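Long-range contacts in acetylornithine aminotransferase (Aquifex aeolicus, PDB 2EH6), which catalyses the transamination between N(2)-acetyl-L-ornithine and 2-oxoglutarate in arginine biosynthesis, working as a homodimer with one pyridoxal 5'-phosphate per subunit: residues Leu209-Val214 / Leu232-Ile237; Ser126-Thr131 / Ile177-Gln182. One frame throughout, in Å; residues are numbered along the deposited sequence.

Contact 1: Leu209-Val214 / Leu232-Ile237. With PLP (pyridoxal-5'-phosphate), chain C.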
loop_
_atom_site.group_PDB
_atom_site.type_symbol
_atom_site.label_atom_id
_atom_site.label_comp_id
_atom_site.label_asym_id
_atom_site.label_seq_id
_atom_site.Cartn_x
_atom_site.Cartn_y
_atom_site.Cartn_z
ATOM N N LEU A 209 -13.512 -19.065 4.415
ATOM C CA LEU A 209 -14.004 -17.975 5.245
ATOM C C LEU A 209 -12.860 -16.975 5.380
ATOM O O LEU A 209 -11.799 -17.296 5.917
ATOM C CB LEU A 209 -14.417 -18.489 6.630
ATOM C CG LEU A 209 -14.837 -17.425 7.650
ATOM C CD1 LEU A 209 -15.995 -16.610 7.101
ATOM C CD2 LEU A 209 -15.215 -18.086 8.964
ATOM N N ILE A 210 -13.078 -15.769 4.871
ATOM C CA ILE A 210 -12.071 -14.716 4.912
ATOM C C ILE A 210 -12.611 -13.580 5.754
ATOM O O ILE A 210 -13.599 -12.942 5.388
ATOM C CB ILE A 210 -11.773 -14.181 3.500
ATOM C CG1 ILE A 210 -11.365 -15.337 2.587
ATOM C CG2 ILE A 210 -10.674 -13.112 3.564
ATOM C CD1 ILE A 210 -11.439 -15.010 1.111
ATOM N N ILE A 211 -11.974 -13.337 6.892
ATOM C CA ILE A 211 -12.419 -12.274 7.775
ATOM C C ILE A 211 -11.479 -11.082 7.666
ATOM O O ILE A 211 -10.263 -11.205 7.826
ATOM C CB ILE A 211 -12.482 -12.751 9.245
ATOM C CG1 ILE A 211 -13.399 -13.976 9.349
ATOM C CG2 ILE A 211 -12.994 -11.628 10.135
ATOM C CD1 ILE A 211 -13.504 -14.564 10.748
ATOM N N ASP A 212 -12.064 -9.929 7.371
ATOM C CA ASP A 212 -11.306 -8.698 7.239
ATOM C C ASP A 212 -11.162 -8.095 8.635
ATOM O O ASP A 212 -12.117 -7.528 9.161
ATOM C CB ASP A 212 -12.067 -7.719 6.335
ATOM C CG ASP A 212 -11.319 -6.413 6.126
ATOM O OD1 ASP A 212 -10.480 -6.057 6.980
ATOM O OD2 ASP A 212 -11.584 -5.730 5.118
ATOM N N GLU A 213 -9.983 -8.223 9.239
ATOM C CA GLU A 213 -9.767 -7.656 10.571
ATOM C C GLU A 213 -8.895 -6.398 10.543
ATOM O O GLU A 213 -8.260 -6.048 11.534
ATOM C CB GLU A 213 -9.151 -8.708 11.500
ATOM C CG GLU A 213 -10.124 -9.848 11.798
ATOM C CD GLU A 213 -10.410 -10.011 13.277
ATOM O OE1 GLU A 213 -10.332 -9.004 14.026
ATOM O OE2 GLU A 213 -10.733 -11.146 13.682
ATOM N N VAL A 214 -8.882 -5.715 9.408
ATOM C CA VAL A 214 -8.093 -4.490 9.266
ATOM C C VAL A 214 -8.475 -3.479 10.333
ATOM O O VAL A 214 -7.613 -2.831 10.917
ATOM C CB VAL A 214 -8.297 -3.862 7.868
ATOM C CG1 VAL A 214 -7.762 -2.426 7.838
ATOM C CG2 VAL A 214 -7.563 -4.704 6.828
ATOM N N LEU A 232 -14.437 -18.433 16.096
ATOM C CA LEU A 232 -14.479 -18.735 14.670
ATOM C C LEU A 232 -13.159 -19.353 14.231
ATOM O O LEU A 232 -12.158 -19.264 14.943
ATOM C CB LEU A 232 -14.745 -17.457 13.869
ATOM C CG LEU A 232 -16.113 -16.822 14.099
ATOM C CD1 LEU A 232 -16.146 -15.429 13.507
ATOM C CD2 LEU A 232 -17.183 -17.704 13.489
ATOM N N LYS A 233 -13.161 -19.978 13.058
ATOM C CA LYS A 233 -11.958 -20.609 12.529
ATOM C C LYS A 233 -11.747 -20.203 11.074
ATOM O O LYS A 233 -11.868 -21.018 10.160
ATOM C CB LYS A 233 -12.074 -22.132 12.639
ATOM C CG LYS A 233 -12.200 -22.630 14.069
ATOM C CD LYS A 233 -12.422 -24.135 14.113
ATOM C CE LYS A 233 -12.458 -24.637 15.549
ATOM N NZ LYS A 233 -13.486 -23.914 16.357
ATOM N N PRO A 234 -11.420 -18.923 10.846
ATOM C CA PRO A 234 -11.194 -18.410 9.493
ATOM C C PRO A 234 -10.012 -19.043 8.767
ATOM O O PRO A 234 -9.010 -19.422 9.377
ATOM C CB PRO A 234 -10.999 -16.910 9.727
ATOM C CG PRO A 234 -10.373 -16.863 11.097
ATOM C CD PRO A 234 -11.207 -17.868 11.857
ATOM N N ASP A 235 -10.139 -19.164 7.452
ATOM C CA ASP A 235 -9.077 -19.729 6.640
ATOM C C ASP A 235 -8.051 -18.627 6.370
ATOM O O ASP A 235 -6.855 -18.889 6.239
ATOM C CB ASP A 235 -9.662 -20.258 5.331
ATOM C CG ASP A 235 -10.705 -21.344 5.565
ATOM O OD1 ASP A 235 -10.312 -22.455 5.958
ATOM O OD2 ASP A 235 -11.910 -21.082 5.373
ATOM N N VAL A 236 -8.533 -17.390 6.294
ATOM C CA VAL A 236 -7.666 -16.241 6.053
ATOM C C VAL A 236 -8.214 -14.994 6.744
ATOM O O VAL A 236 -9.426 -14.790 6.804
ATOM C CB VAL A 236 -7.558 -15.905 4.542
ATOM C CG1 VAL A 236 -6.514 -14.807 4.325
ATOM C CG2 VAL A 236 -7.192 -17.146 3.739
ATOM N N ILE A 237 -7.323 -14.171 7.286
ATOM C CA ILE A 237 -7.755 -12.912 7.887
ATOM C C ILE A 237 -6.839 -11.818 7.345
ATOM O O ILE A 237 -5.694 -12.090 6.978
ATOM C CB ILE A 237 -7.685 -12.921 9.438
ATOM C CG1 ILE A 237 -6.247 -13.118 9.912
ATOM C CG2 ILE A 237 -8.610 -14.012 9.991
ATOM C CD1 ILE A 237 -6.081 -12.945 11.413
HETATM N N1 PLP C . -10.998 -3.031 5.314
HETATM C C2 PLP C . -11.514 -2.601 6.480
HETATM C C2A PLP C . -12.443 -3.489 7.268
HETATM C C3 PLP C . -11.191 -1.322 6.975
HETATM O O3 PLP C . -11.714 -0.883 8.160
HETATM C C4 PLP C . -10.305 -0.490 6.213
HETATM C C4A PLP C . -9.955 0.850 6.740
HETATM C C5 PLP C . -9.777 -0.998 4.957
HETATM C C6 PLP C . -10.159 -2.286 4.554
HETATM C C5A PLP C . -8.839 -0.164 4.100
HETATM O O4P PLP C . -7.546 -0.131 4.707
HETATM P P PLP C . -6.550 0.770 3.796
HETATM O O1P PLP C . -5.223 0.784 4.453
HETATM O O2P PLP C . -6.398 0.178 2.323
HETATM O O3P PLP C . -7.131 2.268 3.704
#
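Leu209 and Asp235 are bonded just ahead of a short parallel strand pairing, which begins at Ile210 and Val236 and illustrates how a cofactor-binding residue is carried on a firmly held strand end. Leu209 N gives its hydrogen to Asp235 OD2, 2.7 Å away and nearly straight at 172°, on the anti lone pair of that oxygen; the other carboxylate oxygen, OD1, is salt-bridged to Arg255. Leu209 O is gripped twice, by Asp235 N at 2.9 Å and by Val236 N at 3.3 Å, and the ladder continues from Ile211 N to Val236 O (2.9 Å). The tight apolar part lies between Ile211 and Pro234 with Leu232. CG1 of Ile211 stands anti to the carbonyl carbon (chi1 -57°) and the chain runs on extended, so that the side chain crosses that of Pro234 obliquely, bringing Ile211 CD1 to 3.6 Å from Pro234 CB and 3.9 Å from Leu232 CD1; Ile237 CG2 faces Ile211 CB on the same face of the sheet. Lys233, by contrast, points away and is exposed to solvent. Beyond the pairing, Asp212 OD2 approaches PLP N1 to 2.8 Å and is hydrogen-bonded to His128, while OD1 accepts from Val214 N in an Asx turn; Val214 CG1 lies over the pyridine face, 3.6 Å from PLP C4. With leucine in place of Asp212, the pyridine nitrogen would probably lose its carboxylate mate, and Val214 N and His128 ND1 their partner. Helix 95-112 covers Ile210 and Val236, helix 192-205 packs on Leu209 and Leu232, and strands 173-178 and 250-255 extend the sheet.

Contact 2: Ser126-Thr131 / Ile177-Gln182. With PLP (pyridoxal-5'-phosphate), chain C.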
loop_
_atom_site.group_PDB
_atom_site.type_symbol
_atom_site.label_atom_id
_atom_site.label_comp_id
_atom_site.label_asym_id
_atom_site.label_seq_id
_atom_site.Cartn_x
_atom_site.Cartn_y
_atom_site.Cartn_z
ATOM N N SER A 126 -20.336 -3.170 3.768
ATOM C CA SER A 126 -18.976 -3.565 4.090
ATOM C C SER A 126 -17.994 -2.605 3.437
ATOM O O SER A 126 -18.343 -1.878 2.501
ATOM C CB SER A 126 -18.697 -4.980 3.592
ATOM O OG SER A 126 -18.638 -5.011 2.175
ATOM N N PHE A 127 -16.770 -2.594 3.947
ATOM C CA PHE A 127 -15.725 -1.745 3.391
ATOM C C PHE A 127 -14.430 -2.518 3.482
ATOM O O PHE A 127 -13.959 -2.796 4.579
ATOM C CB PHE A 127 -15.570 -0.439 4.168
ATOM C CG PHE A 127 -14.583 0.494 3.543
ATOM C CD1 PHE A 127 -14.949 1.279 2.454
ATOM C CD2 PHE A 127 -13.257 0.510 3.969
ATOM C CE1 PHE A 127 -14.007 2.062 1.790
ATOM C CE2 PHE A 127 -12.307 1.287 3.315
ATOM C CZ PHE A 127 -12.681 2.063 2.222
ATOM N N HIS A 128 -13.849 -2.854 2.334
ATOM C CA HIS A 128 -12.617 -3.631 2.319
ATOM C C HIS A 128 -11.440 -2.945 1.634
ATOM O O HIS A 128 -10.327 -3.460 1.648
ATOM C CB HIS A 128 -12.884 -4.991 1.660
ATOM C CG HIS A 128 -13.937 -5.798 2.358
ATOM N ND1 HIS A 128 -13.793 -6.244 3.655
ATOM C CD2 HIS A 128 -15.160 -6.213 1.951
ATOM C CE1 HIS A 128 -14.886 -6.894 4.018
ATOM N NE2 HIS A 128 -15.730 -6.889 3.002
ATOM N N GLY A 129 -11.677 -1.780 1.043
ATOM C CA GLY A 129 -10.595 -1.079 0.376
ATOM C C GLY A 129 -11.013 -0.420 -0.921
ATOM O O GLY A 129 -12.117 -0.658 -1.427
ATOM N N ARG A 130 -10.109 0.389 -1.471
ATOM C CA ARG A 130 -10.365 1.143 -2.692
ATOM C C ARG A 130 -9.692 0.637 -3.962
ATOM O O ARG A 130 -10.039 1.097 -5.052
ATOM C CB ARG A 130 -9.955 2.598 -2.484
ATOM C CG ARG A 130 -10.651 3.297 -1.330
ATOM C CD ARG A 130 -12.012 3.848 -1.727
ATOM N NE ARG A 130 -12.448 4.872 -0.784
ATOM C CZ ARG A 130 -13.405 5.764 -1.025
ATOM N NH1 ARG A 130 -14.043 5.765 -2.192
ATOM N NH2 ARG A 130 -13.716 6.666 -0.103
ATOM N N THR A 131 -8.706 -0.253 -3.840
ATOM C CA THR A 131 -8.062 -0.791 -5.038
ATOM C C THR A 131 -9.088 -1.754 -5.653
ATOM O O THR A 131 -9.970 -2.241 -4.950
ATOM C CB THR A 131 -6.725 -1.500 -4.707
ATOM O OG1 THR A 131 -6.914 -2.439 -3.642
ATOM C CG2 THR A 131 -5.681 -0.473 -4.288
ATOM N N ILE A 177 -16.360 -13.214 2.373
ATOM C CA ILE A 177 -15.567 -12.160 3.010
ATOM C C ILE A 177 -16.448 -11.367 3.969
ATOM O O ILE A 177 -17.513 -10.882 3.581
ATOM C CB ILE A 177 -15.005 -11.184 1.954
ATOM C CG1 ILE A 177 -14.225 -11.960 0.891
ATOM C CG2 ILE A 177 -14.108 -10.156 2.623
ATOM C CD1 ILE A 177 -13.814 -11.117 -0.303
ATOM N N ILE A 178 -15.999 -11.194 5.207
ATOM C CA ILE A 178 -16.822 -10.475 6.168
ATOM C C ILE A 178 -16.043 -9.743 7.257
ATOM O O ILE A 178 -14.899 -10.083 7.551
ATOM C CB ILE A 178 -17.793 -11.473 6.845
ATOM C CG1 ILE A 178 -18.822 -10.734 7.703
ATOM C CG2 ILE A 178 -16.995 -12.472 7.689
ATOM C CD1 ILE A 178 -19.908 -11.646 8.264
ATOM N N GLU A 179 -16.674 -8.728 7.843
ATOM C CA GLU A 179 -16.086 -7.989 8.957
ATOM C C GLU A 179 -16.922 -8.426 10.159
ATOM O O GLU A 179 -18.145 -8.377 10.089
ATOM C CB GLU A 179 -16.255 -6.475 8.767
ATOM C CG GLU A 179 -15.568 -5.908 7.544
ATOM C CD GLU A 179 -16.133 -4.564 7.146
ATOM O OE1 GLU A 179 -15.812 -3.549 7.808
ATOM O OE2 GLU A 179 -16.916 -4.524 6.176
ATOM N N VAL A 180 -16.282 -8.861 11.244
ATOM C CA VAL A 180 -17.020 -9.283 12.436
ATOM C C VAL A 180 -17.911 -8.128 12.885
ATOM O O VAL A 180 -19.050 -8.327 13.316
ATOM C CB VAL A 180 -16.058 -9.693 13.572
ATOM C CG1 VAL A 180 -16.835 -9.944 14.850
ATOM C CG2 VAL A 180 -15.309 -10.957 13.174
ATOM N N ILE A 181 -17.369 -6.919 12.786
ATOM C CA ILE A 181 -18.091 -5.690 13.100
ATOM C C ILE A 181 -17.736 -4.744 11.949
ATOM O O ILE A 181 -16.560 -4.468 11.714
ATOM C CB ILE A 181 -17.626 -5.047 14.434
ATOM C CG1 ILE A 181 -17.931 -5.978 15.612
ATOM C CG2 ILE A 181 -18.344 -3.713 14.641
ATOM C CD1 ILE A 181 -17.442 -5.457 16.954
ATOM N N GLN A 182 -18.738 -4.269 11.217
ATOM C CA GLN A 182 -18.481 -3.361 10.102
ATOM C C GLN A 182 -18.292 -1.944 10.638
ATOM O O GLN A 182 -19.260 -1.275 10.990
ATOM C CB GLN A 182 -19.647 -3.379 9.112
ATOM C CG GLN A 182 -20.018 -4.754 8.577
ATOM C CD GLN A 182 -21.150 -4.680 7.568
ATOM O OE1 GLN A 182 -22.185 -4.076 7.835
ATOM N NE2 GLN A 182 -20.956 -5.294 6.402
HETATM N N1 PLP C . -10.998 -3.031 5.314
HETATM C C2 PLP C . -11.514 -2.601 6.480
HETATM C C2A PLP C . -12.443 -3.489 7.268
HETATM C C3 PLP C . -11.191 -1.322 6.975
HETATM O O3 PLP C . -11.714 -0.883 8.160
HETATM C C4 PLP C . -10.305 -0.490 6.213
HETATM C C4A PLP C . -9.955 0.850 6.740
HETATM C C5 PLP C . -9.777 -0.998 4.957
HETATM C C6 PLP C . -10.159 -2.286 4.554
HETATM C C5A PLP C . -8.839 -0.164 4.100
HETATM O O4P PLP C . -7.546 -0.131 4.707
HETATM P P PLP C . -6.550 0.770 3.796
HETATM O O1P PLP C . -5.223 0.784 4.453
HETATM O O2P PLP C . -6.398 0.178 2.323
HETATM O O3P PLP C . -7.131 2.268 3.704
HETATM O O HOH W 1 -17.927 -8.164 3.632
#
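Ser126 and Gln182, with CA atoms 6.0 Å apart, mark the closest backbone approach between the irregular loop Ser126-Thr131 and the segment Ile177-Gln182, which takes in the end of strand 173-178 and the short strand 181-182. Glu179 is the pivot of the side-chain contacts: its OE2 accepts from Phe127 N at 3.0 Å, the donor lying 37° out of the carboxylate plane, and sits 3.2 Å from Ser126 CB. Its other oxygen, OE1, turns to the cofactor, 3.4 Å from PLP C2A. His128 illustrates how an imidazole is fixed from several directions. Ile177 CG2 lies over one ring face in a CH-pi contact, 3.8 Å from the centroid of the His128 ring, and Glu179 CG reaches His128 CE1 at 3.7 Å, with ring and carboxylate planes 67° apart. A water at the ring edge lies 2.6 Å from His128 NE2 and donates to Ile177 O at 2.7 Å, while ND1 bonds to Asp212; partners on both nitrogens restrain ring rotation. Phe127, its CG anti to the backbone N (chi1 -175°), presents its ring edge to the pyridine face, opposite Val214. Phe127, His128 and Glu179 thus line the pyridoxal-5'-phosphate pocket, the side chain of His128 positioning Asp212 from the second shell. Gln182 is held by Asn188 and Glu124 O. Strand 119-123 packs against Ile177 and Gln182, strand 208-212 against Ile177 and Glu179, and helix 192-205 against Ile178.

How the contacts relate
From the N terminus, strand 119-123 leads into Ser126-Thr131, and contact 2 closes the first loop: the chain passes through helix 132-137, strand 154-157 and helix 162-166 before returning on strand 173-178 to Ile177-Gln182. Only then does helix 192-205 carry it to strand 208-212, a beta-alpha-beta connection between parallel neighbours. Contact 1 next closes a shorter loop of 17 residues without helix or strand. The two loops follow in series, neither nesting nor crossing, yet their centres lie only about 11 Å apart in space. A probable backbone hydrogen bond from Asp212 N to Ile178 O (2.8 Å) joins them within one mixed sheet, and both converge on PLP.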